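Local coordinates for sensor protein kinase HptS (Staphylococcus aureus, PDB 6LKG) that is the sensor histidine kinase of a probable two-component system, its two-sheet portion here probably serving to detect an external signal, at residues P58-Y63 against M105-R110. Numbering follows the deposited sequence.
Sequences PATLYY and MANTPR
Thr60 faces both Ala106 and Asn107 in a classic beta bulge between 60-67 and 98-107, the two central, antiparallel strands of a four-stranded sheet, just before helix 109-118. Thr60 N gives to Asn107 O, and Thr60 O accepts from Ala106 N at 3.0 Å; Ala106 has helix-like backbone angles, and Asn107 N is buried without a partner. On one face of the sheet Thr60 OG1 donates a hydrogen bond to Asn107 OD1. Asn107 has CG wedged between its backbone N and carbonyl carbon (chi1 58°), which turns the amide back toward the threonine; the hydroxyl meets it from above the carbonyl plane. Threonine suits this spot because OG1, beside its backbone N (chi1 -57°), comes within 2.7 Å of Asn107 OD1.

Met105 and Leu61 occupy the other face, where both also touch helix 3-27. Leu61 CD2 packs on Met105 CB at 3.7 Å; the rest of the methionine leads away from Leu61, and its side chain touches Leu14. At the bulge Ala106 CB points toward 58-63, a methyl small enough to meet the Tyr62 ring edge in its plane, 3.7 Å from CE2. Beyond the paired strands, Pro109, whose ring suits the first turn of a helix, puts CD 3.4 Å from Pro58 O. Ala59 is buried, its small side chain letting its CA approach Thr108 CA to 4.0 Å, with Ala59 CB 3.3 Å from Thr108 OG1.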
ATOM      1  N   PRO D  58       6.192  10.277  21.445  1.00 37.68           N
ATOM      2  CA  PRO D  58       6.813   9.140  20.744  1.00 41.65           C
ATOM      3  C   PRO D  58       6.170   8.728  19.422  1.00 35.84           C
ATOM      4  O   PRO D  58       6.868   8.218  18.539  1.00 38.87           O
ATOM      5  CB  PRO D  58       6.702   8.008  21.773  1.00 41.11           C
ATOM      6  CG  PRO D  58       5.471   8.335  22.533  1.00 41.17           C
ATOM      7  CD  PRO D  58       5.430   9.838  22.629  1.00 39.10           C
ATOM      8  N   ALA D  59       4.860   8.912  19.270  1.00 35.47           N
ATOM      9  CA  ALA D  59       4.159   8.350  18.121  1.00 34.27           C
ATOM     10  C   ALA D  59       4.595   9.008  16.813  1.00 36.23           C
ATOM     11  O   ALA D  59       5.091  10.139  16.783  1.00 35.18           O
ATOM     12  CB  ALA D  59       2.645   8.490  18.291  1.00 33.01           C
ATOM     13  N   THR D  60       4.412   8.268  15.720  1.00 29.30           N
ATOM     14  CA  THR D  60       4.649   8.785  14.373  1.00 33.76           C
ATOM     15  C   THR D  60       3.431   9.597  13.958  1.00 34.33           C
ATOM     16  O   THR D  60       2.384   9.041  13.618  1.00 29.87           O
ATOM     17  CB  THR D  60       4.908   7.647  13.391  1.00 36.01           C
ATOM     18  OG1 THR D  60       6.016   6.859  13.845  1.00 39.13           O
ATOM     19  CG2 THR D  60       5.218   8.197  12.004  1.00 37.49           C
ATOM     20  N   LEU D  61       3.561  10.918  13.992  1.00 26.83           N
ATOM     21  CA  LEU D  61       2.452  11.814  13.716  1.00 30.40           C
ATOM     22  C   LEU D  61       2.709  12.600  12.439  1.00 30.96           C
ATOM     23  O   LEU D  61       3.847  12.959  12.127  1.00 30.54           O
ATOM     24  CB  LEU D  61       2.212  12.793  14.870  1.00 31.73           C
ATOM     25  CG  LEU D  61       1.817  12.234  16.234  1.00 32.99           C
ATOM     26  CD1 LEU D  61       1.510  13.380  17.187  1.00 33.58           C
ATOM     27  CD2 LEU D  61       0.630  11.295  16.111  1.00 28.40           C
ATOM     28  N   TYR D  62       1.632  12.862  11.706  1.00 29.64           N
ATOM     29  CA  TYR D  62       1.680  13.700  10.519  1.00 29.84           C
ATOM     30  C   TYR D  62       0.626  14.785  10.653  1.00 27.90           C
ATOM     31  O   TYR D  62      -0.537  14.489  10.945  1.00 31.02           O
ATOM     32  CB  TYR D  62       1.450  12.880   9.246  1.00 27.27           C
ATOM     33  CG  TYR D  62       2.541  11.870   8.981  1.00 30.61           C
ATOM     34  CD1 TYR D  62       3.773  12.264   8.474  1.00 31.21           C
ATOM     35  CD2 TYR D  62       2.338  10.521   9.233  1.00 33.82           C
ATOM     36  CE1 TYR D  62       4.775  11.343   8.233  1.00 33.00           C
ATOM     37  CE2 TYR D  62       3.333   9.592   8.993  1.00 33.93           C
ATOM     38  CZ  TYR D  62       4.548  10.008   8.494  1.00 35.09           C
ATOM     39  OH  TYR D  62       5.536   9.083   8.257  1.00 34.90           O
ATOM     40  N   TYR D  63       1.030  16.033  10.452  1.00 31.66           N
ATOM     41  CA  TYR D  63       0.107  17.153  10.515  1.00 29.25           C
ATOM     42  C   TYR D  63      -0.270  17.606   9.113  1.00 29.33           C
ATOM     43  O   TYR D  63       0.501  17.457   8.161  1.00 29.97           O
ATOM     44  CB  TYR D  63       0.701  18.326  11.305  1.00 26.12           C
ATOM     45  CG  TYR D  63       2.042  18.829  10.816  1.00 33.51           C
ATOM     46  CD1 TYR D  63       2.138  19.671   9.713  1.00 30.13           C
ATOM     47  CD2 TYR D  63       3.214  18.483  11.477  1.00 28.74           C
ATOM     48  CE1 TYR D  63       3.365  20.137   9.274  1.00 33.98           C
ATOM     49  CE2 TYR D  63       4.443  18.944  11.046  1.00 30.07           C
ATOM     50  CZ  TYR D  63       4.512  19.769   9.944  1.00 30.11           C
ATOM     51  OH  TYR D  63       5.736  20.229   9.517  1.00 31.76           O
ATOM     52  N   MET D 105      -2.052   9.793  13.234  1.00 26.28           N
ATOM     53  CA  MET D 105      -1.082   8.855  13.783  1.00 29.72           C
ATOM     54  C   MET D 105      -0.963   7.673  12.834  1.00 31.20           C
ATOM     55  O   MET D 105      -1.930   6.925  12.643  1.00 26.80           O
ATOM     56  CB  MET D 105      -1.485   8.389  15.182  1.00 29.40           C
ATOM     57  CG  MET D 105      -0.502   7.407  15.800  1.00 28.56           C
ATOM     58  SD  MET D 105      -1.186   6.494  17.191  1.00 39.21           S
ATOM     59  CE  MET D 105      -2.319   5.382  16.359  1.00 30.62           C
ATOM     60  N   ALA D 106       0.219   7.506  12.238  1.00 32.58           N
ATOM     61  CA  ALA D 106       0.453   6.354  11.378  1.00 31.22           C
ATOM     62  C   ALA D 106       0.794   5.117  12.195  1.00 33.03           C
ATOM     63  O   ALA D 106       0.422   4.001  11.815  1.00 30.76           O
ATOM     64  CB  ALA D 106       1.572   6.655  10.379  1.00 31.22           C
ATOM     65  N   ASN D 107       1.475   5.305  13.320  1.00 30.25           N
ATOM     66  CA  ASN D 107       1.834   4.225  14.227  1.00 31.46           C
ATOM     67  C   ASN D 107       2.380   4.859  15.498  1.00 34.38           C
ATOM     68  O   ASN D 107       2.547   6.078  15.585  1.00 30.69           O
ATOM     69  CB  ASN D 107       2.860   3.276  13.597  1.00 31.66           C
ATOM     70  CG  ASN D 107       4.132   3.989  13.169  1.00 33.81           C
ATOM     71  OD1 ASN D 107       4.946   4.387  14.002  1.00 37.33           O
ATOM     72  ND2 ASN D 107       4.307   4.153  11.862  1.00 37.30           N
ATOM     73  N   THR D 108       2.653   4.013  16.484  1.00 31.10           N
ATOM     74  CA  THR D 108       3.377   4.405  17.680  1.00 30.74           C
ATOM     75  C   THR D 108       4.321   3.269  18.049  1.00 37.44           C
ATOM     76  O   THR D 108       4.032   2.103  17.749  1.00 38.41           O
ATOM     77  CB  THR D 108       2.422   4.739  18.842  1.00 34.03           C
ATOM     78  OG1 THR D 108       3.084   5.592  19.786  1.00 40.35           O
ATOM     79  CG2 THR D 108       1.943   3.483  19.548  1.00 38.04           C
ATOM     80  N   PRO D 109       5.473   3.581  18.652  1.00 39.87           N
ATOM     81  CA  PRO D 109       6.433   2.510  18.981  1.00 41.24           C
ATOM     82  C   PRO D 109       5.856   1.399  19.844  1.00 39.81           C
ATOM     83  O   PRO D 109       6.240   0.235  19.676  1.00 46.71           O
ATOM     84  CB  PRO D 109       7.556   3.268  19.700  1.00 43.74           C
ATOM     85  CG  PRO D 109       7.499   4.637  19.129  1.00 35.90           C
ATOM     86  CD  PRO D 109       6.038   4.919  18.893  1.00 36.51           C
ATOM     87  N   ARG D 110       4.943   1.721  20.763  1.00 36.09           N
ATOM     88  CA  ARG D 110       4.394   0.684  21.632  1.00 46.26           C
ATOM     89  C   ARG D 110       3.567  -0.319  20.839  1.00 45.76           C
ATOM     90  O   ARG D 110       3.685  -1.532  21.047  1.00 46.96           O
ATOM     91  CB  ARG D 110       3.551   1.315  22.740  1.00 43.55           C
ATOM     92  CG  ARG D 110       4.339   1.750  23.971  1.00 53.30           C
ATOM     93  CD  ARG D 110       4.626   0.578  24.908  1.00 55.26           C
ATOM     94  NE  ARG D 110       5.652  -0.317  24.376  1.00 60.91           N
ATOM     95  CZ  ARG D 110       5.800  -1.587  24.738  1.00 54.83           C
ATOM     96  NH1 ARG D 110       4.988  -2.120  25.642  1.00 57.23           N
ATOM     97  NH2 ARG D 110       6.760  -2.325  24.199  1.00 50.19           N
TER